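Local coordinates for protein UV damage endonuclease (Sulfolobus acidocaldarius, PDB 3TC3) that probably nicks damaged DNA as a manganese-binding TIM-barrel endonuclease that initiates excision repair of UV lesions, at residues Ile218-Asn221 against Leu222-Ser225; Thr267-Glu270 against Glu271-Arg274. All coordinates share one frame; numbering follows the deposited sequence.

Interaction 1. Residues Ile218-Asn221 against Leu222-Ser225; sequences IFDN and LHHS. With MN (manganese (II) ion), chain C.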
ATOM      1  N   ILE A 218      -5.788   5.960   5.166  1.00 11.04           N
ATOM      2  CA  ILE A 218      -4.377   6.380   4.912  1.00 11.17           C
ATOM      3  C   ILE A 218      -4.386   7.777   4.320  1.00 11.74           C
ATOM      4  O   ILE A 218      -4.972   8.002   3.234  1.00 13.21           O
ATOM      5  CB  ILE A 218      -3.698   5.432   3.884  1.00 12.31           C
ATOM      6  CG1 ILE A 218      -3.485   4.093   4.504  1.00 16.06           C
ATOM      7  CG2 ILE A 218      -2.269   6.026   3.460  1.00 13.06           C
ATOM      8  CD1 ILE A 218      -2.616   3.130   3.677  1.00 18.85           C
ATOM      9  N   PHE A 219      -3.690   8.688   4.995  1.00 11.53           N
ATOM     10  CA  PHE A 219      -3.491  10.049   4.463  1.00 12.13           C
ATOM     11  C   PHE A 219      -2.349  10.163   3.477  1.00 12.59           C
ATOM     12  O   PHE A 219      -1.261   9.753   3.778  1.00 12.60           O
ATOM     13  CB  PHE A 219      -3.145  10.936   5.685  1.00 13.59           C
ATOM     14  CG  PHE A 219      -2.909  12.376   5.352  1.00 13.09           C
ATOM     15  CD1 PHE A 219      -3.986  13.234   5.005  1.00 14.18           C
ATOM     16  CD2 PHE A 219      -1.606  12.883   5.306  1.00 13.26           C
ATOM     17  CE1 PHE A 219      -3.747  14.544   4.746  1.00 13.67           C
ATOM     18  CE2 PHE A 219      -1.382  14.215   5.001  1.00 14.88           C
ATOM     19  CZ  PHE A 219      -2.475  15.065   4.704  1.00 14.09           C
ATOM     20  N   ASP A 220      -2.630  10.673   2.314  1.00 11.42           N
ATOM     21  CA  ASP A 220      -1.629  10.922   1.285  1.00 12.44           C
ATOM     22  C   ASP A 220      -1.465  12.410   1.204  1.00 12.70           C
ATOM     23  O   ASP A 220      -2.400  13.107   0.890  1.00 12.19           O
ATOM     24  CB  ASP A 220      -2.093  10.358  -0.002  1.00 14.81           C
ATOM     25  CG  ASP A 220      -1.041  10.539  -1.033  1.00 18.52           C
ATOM     26  OD1 ASP A 220      -0.655  11.638  -1.394  1.00 18.36           O
ATOM     27  OD2 ASP A 220      -0.547   9.441  -1.496  1.00 21.82           O
ATOM     28  N   ASN A 221      -0.255  12.862   1.566  1.00 11.60           N
ATOM     29  CA  ASN A 221      -0.065  14.321   1.714  1.00 12.37           C
ATOM     30  C   ASN A 221      -0.133  15.055   0.343  1.00 11.87           C
ATOM     31  O   ASN A 221      -0.704  16.128   0.303  1.00 11.80           O
ATOM     32  CB  ASN A 221       1.212  14.638   2.425  1.00 14.23           C
ATOM     33  CG  ASN A 221       2.432  14.282   1.660  1.00 12.74           C
ATOM     34  OD1 ASN A 221       2.532  13.206   1.025  1.00 13.33           O
ATOM     35  ND2 ASN A 221       3.425  15.195   1.723  1.00 14.70           N
ATOM     36  N   LEU A 222       0.469  14.508  -0.706  1.00 12.30           N
ATOM     37  CA  LEU A 222       0.457  15.225  -2.001  1.00 13.64           C
ATOM     38  C   LEU A 222      -0.993  15.265  -2.483  1.00 12.13           C
ATOM     39  O   LEU A 222      -1.467  16.302  -2.908  1.00 13.18           O
ATOM     40  CB  LEU A 222       1.339  14.459  -2.989  1.00 14.89           C
ATOM     41  CG  LEU A 222       1.338  15.028  -4.423  1.00 17.36           C
ATOM     42  CD1 LEU A 222       1.824  16.453  -4.430  1.00 17.82           C
ATOM     43  CD2 LEU A 222       2.238  14.149  -5.321  1.00 17.80           C
ATOM     44  N   HIS A 223      -1.746  14.153  -2.323  1.00 12.24           N
ATOM     45  CA  HIS A 223      -3.119  14.201  -2.792  1.00 12.61           C
ATOM     46  C   HIS A 223      -3.961  15.212  -2.053  1.00 12.15           C
ATOM     47  O   HIS A 223      -4.819  15.905  -2.639  1.00 12.65           O
ATOM     48  CB  HIS A 223      -3.767  12.827  -2.675  1.00 14.32           C
ATOM     49  CG  HIS A 223      -3.127  11.741  -3.518  1.00 17.67           C
ATOM     50  ND1 HIS A 223      -3.464  10.424  -3.344  1.00 16.71           N
ATOM     51  CD2 HIS A 223      -2.111  11.778  -4.459  1.00 19.98           C
ATOM     52  CE1 HIS A 223      -2.733   9.631  -4.173  1.00 21.65           C
ATOM     53  NE2 HIS A 223      -1.879  10.424  -4.855  1.00 19.14           N
ATOM     54  N   HIS A 224      -3.756  15.262  -0.753  1.00 10.88           N
ATOM     55  CA  HIS A 224      -4.490  16.254   0.051  1.00 11.94           C
ATOM     56  C   HIS A 224      -4.114  17.662  -0.330  1.00 13.24           C
ATOM     57  O   HIS A 224      -5.003  18.518  -0.364  1.00 13.33           O
ATOM     58  CB  HIS A 224      -4.141  15.965   1.520  1.00 11.94           C
ATOM     59  CG  HIS A 224      -4.810  16.961   2.493  1.00 13.52           C
ATOM     60  ND1 HIS A 224      -6.145  16.897   2.791  1.00 13.77           N
ATOM     61  CD2 HIS A 224      -4.292  18.034   3.224  1.00 15.35           C
ATOM     62  CE1 HIS A 224      -6.463  17.930   3.651  1.00 15.70           C
ATOM     63  NE2 HIS A 224      -5.322  18.597   3.930  1.00 16.35           N
ATOM     64  N   SER A 225      -2.841  17.914  -0.640  1.00 12.27           N
ATOM     65  CA  SER A 225      -2.415  19.260  -0.984  1.00 15.07           C
ATOM     66  C   SER A 225      -3.183  19.695  -2.241  1.00 15.40           C
ATOM     67  O   SER A 225      -3.496  20.916  -2.433  1.00 17.25           O
ATOM     68  CB  SER A 225      -0.922  19.304  -1.214  1.00 17.19           C
ATOM     69  OG  SER A 225      -0.497  18.749  -2.461  1.00 21.75           O
TER
HETATM   70 MN    MN C 290      -0.512   7.575  -2.058  1.00 45.06          MN
HETATM   71  O   HOH W   1      -0.857   5.418  -3.028  1.00 26.75           O

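Interaction 2. Residues Thr267-Glu270 against Glu271-Arg274; sequences TINE and ENFR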
ATOM      1  N   THR A 267      12.592  11.932  -6.388  1.00 12.44           N
ATOM      2  CA  THR A 267      13.293  11.679  -5.102  1.00 12.49           C
ATOM      3  C   THR A 267      12.695  12.644  -4.091  1.00 13.18           C
ATOM      4  O   THR A 267      12.067  13.646  -4.501  1.00 13.61           O
ATOM      5  CB  THR A 267      14.844  12.009  -5.259  1.00 13.51           C
ATOM      6  OG1 THR A 267      15.562  11.505  -4.100  1.00 13.84           O
ATOM      7  CG2 THR A 267      15.102  13.558  -5.363  1.00 15.88           C
ATOM      8  N   ILE A 268      12.860  12.366  -2.813  1.00 12.83           N
ATOM      9  CA  ILE A 268      12.353  13.316  -1.822  1.00 13.15           C
ATOM     10  C   ILE A 268      13.323  14.492  -1.711  1.00 13.10           C
ATOM     11  O   ILE A 268      14.521  14.387  -1.921  1.00 14.32           O
ATOM     12  CB  ILE A 268      12.140  12.743  -0.388  1.00 12.65           C
ATOM     13  CG1 ILE A 268      13.450  12.168   0.176  1.00 14.04           C
ATOM     14  CG2 ILE A 268      11.050  11.639  -0.421  1.00 12.78           C
ATOM     15  CD1 ILE A 268      13.165  11.790   1.715  1.00 14.63           C
ATOM     16  N   ASN A 269      12.749  15.652  -1.378  1.00 14.27           N
ATOM     17  CA  ASN A 269      13.567  16.799  -1.052  1.00 14.93           C
ATOM     18  C   ASN A 269      13.736  16.876   0.476  1.00 14.73           C
ATOM     19  O   ASN A 269      12.755  16.852   1.237  1.00 14.33           O
ATOM     20  CB  ASN A 269      12.841  18.059  -1.570  1.00 16.69           C
ATOM     21  CG  ASN A 269      13.582  19.328  -1.172  1.00 19.69           C
ATOM     22  OD1 ASN A 269      13.533  19.770  -0.025  1.00 19.89           O
ATOM     23  ND2 ASN A 269      14.318  19.878  -2.115  1.00 24.30           N
ATOM     24  N   GLU A 270      14.984  16.895   0.903  1.00 17.26           N
ATOM     25  CA  GLU A 270      15.223  16.768   2.344  1.00 18.59           C
ATOM     26  C   GLU A 270      14.582  17.896   3.121  1.00 19.17           C
ATOM     27  O   GLU A 270      14.089  17.655   4.244  1.00 16.42           O
ATOM     28  CB  GLU A 270      16.728  16.730   2.659  1.00 23.79           C
ATOM     29  CG  GLU A 270      17.056  17.074   4.132  1.00 29.42           C
ATOM     30  CD  GLU A 270      18.518  16.902   4.511  1.00 33.40           C
ATOM     31  OE1 GLU A 270      19.362  16.689   3.610  1.00 40.94           O
ATOM     32  OE2 GLU A 270      18.812  16.904   5.709  1.00 30.75           O
ATOM     33  N   GLU A 271      14.606  19.124   2.600  1.00 18.97           N
ATOM     34  CA  GLU A 271      14.002  20.199   3.390  1.00 19.64           C
ATOM     35  C   GLU A 271      12.463  20.060   3.448  1.00 19.23           C
ATOM     36  O   GLU A 271      11.847  20.388   4.466  1.00 20.31           O
ATOM     37  CB  GLU A 271      14.433  21.577   2.808  1.00 22.97           C
ATOM     38  CG  GLU A 271      15.935  21.634   2.254  1.00 32.01           C
ATOM     39  CD  GLU A 271      16.919  21.286   3.307  1.00 34.97           C
ATOM     40  OE1 GLU A 271      16.627  21.711   4.448  1.00 41.12           O
ATOM     41  OE2 GLU A 271      17.951  20.583   3.039  1.00 36.31           O
ATOM     42  N   ASN A 272      11.829  19.633   2.346  1.00 16.99           N
ATOM     43  CA  ASN A 272      10.375  19.379   2.348  1.00 16.09           C
ATOM     44  C   ASN A 272      10.057  18.277   3.356  1.00 16.30           C
ATOM     45  O   ASN A 272       9.079  18.360   4.091  1.00 16.02           O
ATOM     46  CB  ASN A 272       9.851  19.028   0.946  1.00 17.82           C
ATOM     47  CG  ASN A 272       9.832  20.215   0.027  1.00 23.14           C
ATOM     48  OD1 ASN A 272       9.743  21.351   0.469  1.00 26.32           O
ATOM     49  ND2 ASN A 272       9.912  19.969  -1.241  1.00 20.56           N
ATOM     50  N   PHE A 273      10.873  17.222   3.345  1.00 14.38           N
ATOM     51  CA  PHE A 273      10.608  16.110   4.256  1.00 13.33           C
ATOM     52  C   PHE A 273      10.768  16.527   5.697  1.00 14.00           C
ATOM     53  O   PHE A 273       9.932  16.155   6.543  1.00 14.54           O
ATOM     54  CB  PHE A 273      11.520  14.890   3.867  1.00 12.78           C
ATOM     55  CG  PHE A 273      11.242  13.679   4.699  1.00 13.28           C
ATOM     56  CD1 PHE A 273      10.063  12.964   4.524  1.00 13.23           C
ATOM     57  CD2 PHE A 273      12.143  13.303   5.704  1.00 13.89           C
ATOM     58  CE1 PHE A 273       9.801  11.825   5.364  1.00 14.06           C
ATOM     59  CE2 PHE A 273      11.903  12.181   6.500  1.00 15.55           C
ATOM     60  CZ  PHE A 273      10.731  11.429   6.327  1.00 14.29           C
ATOM     61  N   ARG A 274      11.846  17.278   5.943  1.00 14.52           N
ATOM     62  CA  ARG A 274      12.031  17.817   7.319  1.00 16.41           C
ATOM     63  C   ARG A 274      10.829  18.673   7.736  1.00 16.98           C
ATOM     64  O   ARG A 274      10.361  18.583   8.893  1.00 18.29           O
ATOM     65  CB  ARG A 274      13.324  18.633   7.388  1.00 16.04           C
ATOM     66  CG  ARG A 274      14.544  17.759   7.413  1.00 17.27           C
ATOM     67  CD  ARG A 274      15.805  18.637   7.257  1.00 19.14           C
ATOM     68  NE  ARG A 274      16.999  17.846   7.400  1.00 20.74           N
ATOM     69  CZ  ARG A 274      17.559  17.557   8.559  1.00 20.32           C
ATOM     70  NH1 ARG A 274      17.006  17.965   9.703  1.00 22.44           N
ATOM     71  NH2 ARG A 274      18.651  16.791   8.537  1.00 22.44           N
TER
HETATM   72  O   HOH W   2      12.527  22.745  -0.365  1.00 35.62           O

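Interaction 1. Residues Ile218-Asn221 against Leu222-Ser225
Asp220 meets His223 in two ways at once, through a helix-capping bond and through a stack of its carboxylate on the imidazole. The contact sits at the end of strand 217-220 of the TIM barrel, where the chain turns directly into helix 221-226 and Asp220 serves as the N-cap. Its OD1 accepts from His223 N at 2.9 Å, nearly straight, on the anti side and somewhat out of the carboxylate plane. OD2 goes to the manganese ion, at 1.9 Å, so a single carboxylate both caps the helix and binds the metal. With CG anti to the backbone N, chi1 -177° turns the carboxylate to the start of the helix, where it lies almost parallel to the His223 ring, the two planes 6° apart. OD1 rests 3.2 Å above that ring, shifted toward its rim. Main-chain bonds continue the turn, from His224 N to Asp220 O and from Ser225 N to Asn221 O.

On the Phe219 side, CE1 of Phe219 lies over one face of the His224 ring, 3.5 Å from His224 CG, with the ring planes inclined at 54°. The next shell fixes these groups: His223 ND1 bonds Asn196 O and His224 NE2 bonds Glu231 O, while Leu233, Ala236 and Leu237 of helix 233-241 pack against Phe219. Glu195 and Glu288 also bind the manganese, Asp251 belongs to the same metal site, and water 1 is bound to the ion at 2.4 Å.

Interaction 2. Residues Thr267-Glu270 against Glu271-Arg274
Glu270 and Arg274, one helical turn apart, lie side by side and point the same way, joined by a salt bridge. The guanidinium comes side-on and uses two nitrogens on one oxygen: Arg274 NE is 2.7 Å from Glu270 OE2, and Arg274 NH2 is 2.8 Å from the same atom. NE takes the anti lone pair, whereas NH2 meets OE2 nearly along its C-O bond at a more bent N-H angle of 137°. Carboxylate and guanidinium are close to coplanar, and both chains are extended, which brings the aliphatic part of Arg274 alongside Glu270 CG. NH2 has a second acidic partner in Glu305 of helix 293-305, and Val302 of that helix touches both side chains.

The main chain links the same two residues, Arg274 N bonding to Glu270 O. Here a loop enters helix 270-279 of the barrel, and Asn269 is its N-cap. Asn269 CG is anti to the backbone N (chi1 176°), which carries OD1 forward to accept from Asn272 N at 2.9 Å, in the plane of the amide carbonyl and on a lone pair. Water 2 also donates to this oxygen, and makes a weak bond to Asn272 OD1. Asn272 ND2 packs against Asn269 CB at 3.5 Å and bonds Glu254, while Asn272 OD1 accepts from Arg275. The carbonyl of Asn269 is occupied too, by Phe273 N at 2.8 Å.

On the buried flank, Ile268 CD1 sits over one face of the Phe273 ring, 4.0 Å from Phe273 CG. Tyr252 of strand 249-252 meets that ring edge-to-face, and Ala299 and Val302 of helix 293-305 also touch it.

Overall arrangement
The two contacts are both helix N-termini of the eight-stranded parallel barrel, in series along the chain. Interaction 1 leads straight from strand 217-220 into helix 221-226; strand 249-252 and a loop then precede interaction 2, at the start of helix 270-279. Their centres are about 15 Å apart and their nearest atoms about 7 Å, without touching. Strand 249-252 lies next to 217-220 in the barrel and has neighbours in both: Asp251, itself a manganese ligand, pairs with the backbone of 218-221, while Tyr252 touches side chains of each contact. Thus interaction 1 contributes directly to the metal site, whereas 267-274 packs farther out, against helix 293-305.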